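Local structure of capsid fiber protein (Bacillus phage phi29, 6QYY) at residues K45-D48 with L52-V55. The protein forms the head fibers of the phage capsid, of which this crystallised N-terminal base is probably the part that attaches to the phage head. Residues are numbered along the deposited sequence; the frame is centred on the assembly and turned at random.
Sequences KDVD and LTQV. With SO4 (sulfate ion), chain G.
Lys45 reaches from the loop to the edge of the strand and donates from NZ to Gln54 O at 3.0 Å, the one direct hydrogen bond between 45-48 and 52-55. The ammonium lies in the carbonyl plane, on a lone pair, with a C=O...N angle of 144°. Beyond CG the lysine chain is extended, which carries NZ across the gap. A water ties the same residues a second time, accepting from Lys45 NZ (2.9 Å) and from Gln54 N (3.0 Å), so both backbone polar groups of Gln54 are engaged on this side.

Apolar packing comes from Val47, which points at Thr53. Its CG2 comes within 3.7 Å of Thr53 CB and 3.4 Å of Thr53 OG1, while CG1 rests against the same CB. The threonine hydroxyl, anti to its own backbone nitrogen (chi1 -169°), is turned to the loop, where it touches Val47 CG2 and lies 3.3 Å from Lys45 CE.

A sulfate, probably from the crystallisation liquor, lies beside the two segments, near Lys45, Val47 and Gln54. Its O4 accepts from Lys45 N at 2.8 Å with a bent N-H...O angle of 137°, and Val44 N provides another hydrogen bond. The methylene run of Lys45 passes alongside the ion.

Backbone hydrogen bonds of Thr53 with Ala7 and Val55 with Phe5 fix 52-55 against strand 3-9, and Val47 is hydrogen-bonded through its backbone to Val13. The loop joins strands 41-42 and 52-57, the two outermost strands of the mixed beta-sheet within this chain, making an edge-to-edge crossing rather than a hairpin.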
ATOM      1  N   LYS A  45     -13.238  15.258  -6.027  1.00 28.94           N
ATOM      2  CA  LYS A  45     -14.170  16.360  -6.219  1.00 33.90           C
ATOM      3  C   LYS A  45     -13.389  17.648  -6.409  1.00 28.69           C
ATOM      4  O   LYS A  45     -12.183  17.723  -6.170  1.00 29.77           O
ATOM      5  CB  LYS A  45     -15.162  16.487  -5.059  1.00 41.09           C
ATOM      6  CG  LYS A  45     -14.561  16.603  -3.677  1.00 37.43           C
ATOM      7  CD  LYS A  45     -15.661  16.338  -2.624  1.00 49.33           C
ATOM      8  CE  LYS A  45     -15.099  16.209  -1.214  1.00 49.04           C
ATOM      9  NZ  LYS A  45     -15.988  15.430  -0.291  1.00 54.80           N
ATOM     10  N   ASP A  46     -14.105  18.661  -6.859  1.00 30.66           N
ATOM     11  CA  ASP A  46     -13.552  19.980  -7.121  1.00 30.00           C
ATOM     12  C   ASP A  46     -13.750  20.844  -5.875  1.00 37.50           C
ATOM     13  O   ASP A  46     -14.850  20.881  -5.319  1.00 39.21           O
ATOM     14  CB  ASP A  46     -14.280  20.578  -8.332  1.00 30.38           C
ATOM     15  CG  ASP A  46     -13.668  21.875  -8.834  1.00 40.61           C
ATOM     16  OD1 ASP A  46     -13.715  22.896  -8.108  1.00 42.10           O
ATOM     17  OD2 ASP A  46     -13.208  21.894 -10.002  1.00 36.77           O
ATOM     18  N   VAL A  47     -12.693  21.514  -5.414  1.00 26.23           N
ATOM     19  CA  VAL A  47     -12.772  22.384  -4.238  1.00 25.78           C
ATOM     20  C   VAL A  47     -12.229  23.763  -4.601  1.00 32.12           C
ATOM     21  O   VAL A  47     -11.148  23.874  -5.193  1.00 31.93           O
ATOM     22  CB  VAL A  47     -11.990  21.829  -3.035  1.00 30.20           C
ATOM     23  CG1 VAL A  47     -12.285  22.693  -1.795  1.00 26.80           C
ATOM     24  CG2 VAL A  47     -12.340  20.354  -2.773  1.00 31.79           C
ATOM     25  N   ASP A  48     -12.958  24.809  -4.219  1.00 34.61           N
ATOM     26  CA  ASP A  48     -12.504  26.165  -4.493  1.00 36.51           C
ATOM     27  C   ASP A  48     -11.513  26.621  -3.429  1.00 32.12           C
ATOM     28  O   ASP A  48     -11.617  26.258  -2.252  1.00 29.47           O
ATOM     29  CB  ASP A  48     -13.689  27.129  -4.557  1.00 40.95           C
ATOM     30  CG  ASP A  48     -14.682  26.756  -5.652  1.00 57.90           C
ATOM     31  OD1 ASP A  48     -14.297  26.014  -6.589  1.00 63.75           O
ATOM     32  OD2 ASP A  48     -15.848  27.202  -5.572  1.00 70.55           O
ATOM     33  N   LEU A  52     -13.379  24.714   2.855  1.00 28.87           N
ATOM     34  CA  LEU A  52     -13.211  23.439   3.526  1.00 30.64           C
ATOM     35  C   LEU A  52     -13.706  22.311   2.636  1.00 31.27           C
ATOM     36  O   LEU A  52     -14.521  22.509   1.730  1.00 32.69           O
ATOM     37  CB  LEU A  52     -13.965  23.409   4.849  1.00 29.48           C
ATOM     38  CG  LEU A  52     -13.438  24.390   5.876  1.00 34.27           C
ATOM     39  CD1 LEU A  52     -14.415  24.513   7.018  1.00 42.96           C
ATOM     40  CD2 LEU A  52     -12.086  23.912   6.357  1.00 33.67           C
ATOM     41  N   THR A  53     -13.195  21.113   2.905  1.00 28.20           N
ATOM     42  CA  THR A  53     -13.586  19.931   2.161  1.00 26.68           C
ATOM     43  C   THR A  53     -13.306  18.715   3.026  1.00 29.46           C
ATOM     44  O   THR A  53     -12.401  18.722   3.860  1.00 28.76           O
ATOM     45  CB  THR A  53     -12.854  19.813   0.812  1.00 30.53           C
ATOM     46  OG1 THR A  53     -13.456  18.775   0.021  1.00 35.44           O
ATOM     47  CG2 THR A  53     -11.385  19.508   0.999  1.00 34.19           C
ATOM     48  N   GLN A  54     -14.104  17.681   2.833  1.00 26.22           N
ATOM     49  CA  GLN A  54     -13.876  16.411   3.506  1.00 31.09           C
ATOM     50  C   GLN A  54     -13.095  15.514   2.557  1.00 31.54           C
ATOM     51  O   GLN A  54     -13.570  15.209   1.456  1.00 32.54           O
ATOM     52  CB  GLN A  54     -15.194  15.762   3.926  1.00 36.53           C
ATOM     53  CG  GLN A  54     -15.020  14.363   4.481  1.00 53.79           C
ATOM     54  CD  GLN A  54     -15.987  14.051   5.609  1.00 66.99           C
ATOM     55  OE1 GLN A  54     -16.364  14.934   6.387  1.00 71.61           O
ATOM     56  NE2 GLN A  54     -16.389  12.784   5.705  1.00 70.41           N
ATOM     57  N   VAL A  55     -11.901  15.112   2.977  1.00 26.26           N
ATOM     58  CA  VAL A  55     -11.036  14.250   2.172  1.00 23.41           C
ATOM     59  C   VAL A  55     -11.278  12.813   2.606  1.00 29.38           C
ATOM     60  O   VAL A  55     -11.001  12.457   3.751  1.00 32.02           O
ATOM     61  CB  VAL A  55      -9.554  14.618   2.356  1.00 27.56           C
ATOM     62  CG1 VAL A  55      -8.680  13.696   1.493  1.00 31.00           C
ATOM     63  CG2 VAL A  55      -9.299  16.090   2.035  1.00 28.60           C
TER
HETATM   64  S   SO4 G 201     -11.203  15.418  -2.371  1.00103.91           S
HETATM   65  O1  SO4 G 201      -9.968  14.660  -2.061  1.00108.33           O
HETATM   66  O2  SO4 G 201     -12.203  15.127  -1.321  1.00108.69           O
HETATM   67  O3  SO4 G 201     -10.918  16.874  -2.388  1.00101.29           O
HETATM   68  O4  SO4 G 201     -11.714  14.991  -3.694  1.00100.01           O
HETATM   69  O   HOH W   1     -16.605  17.923   1.150  1.00 37.88           O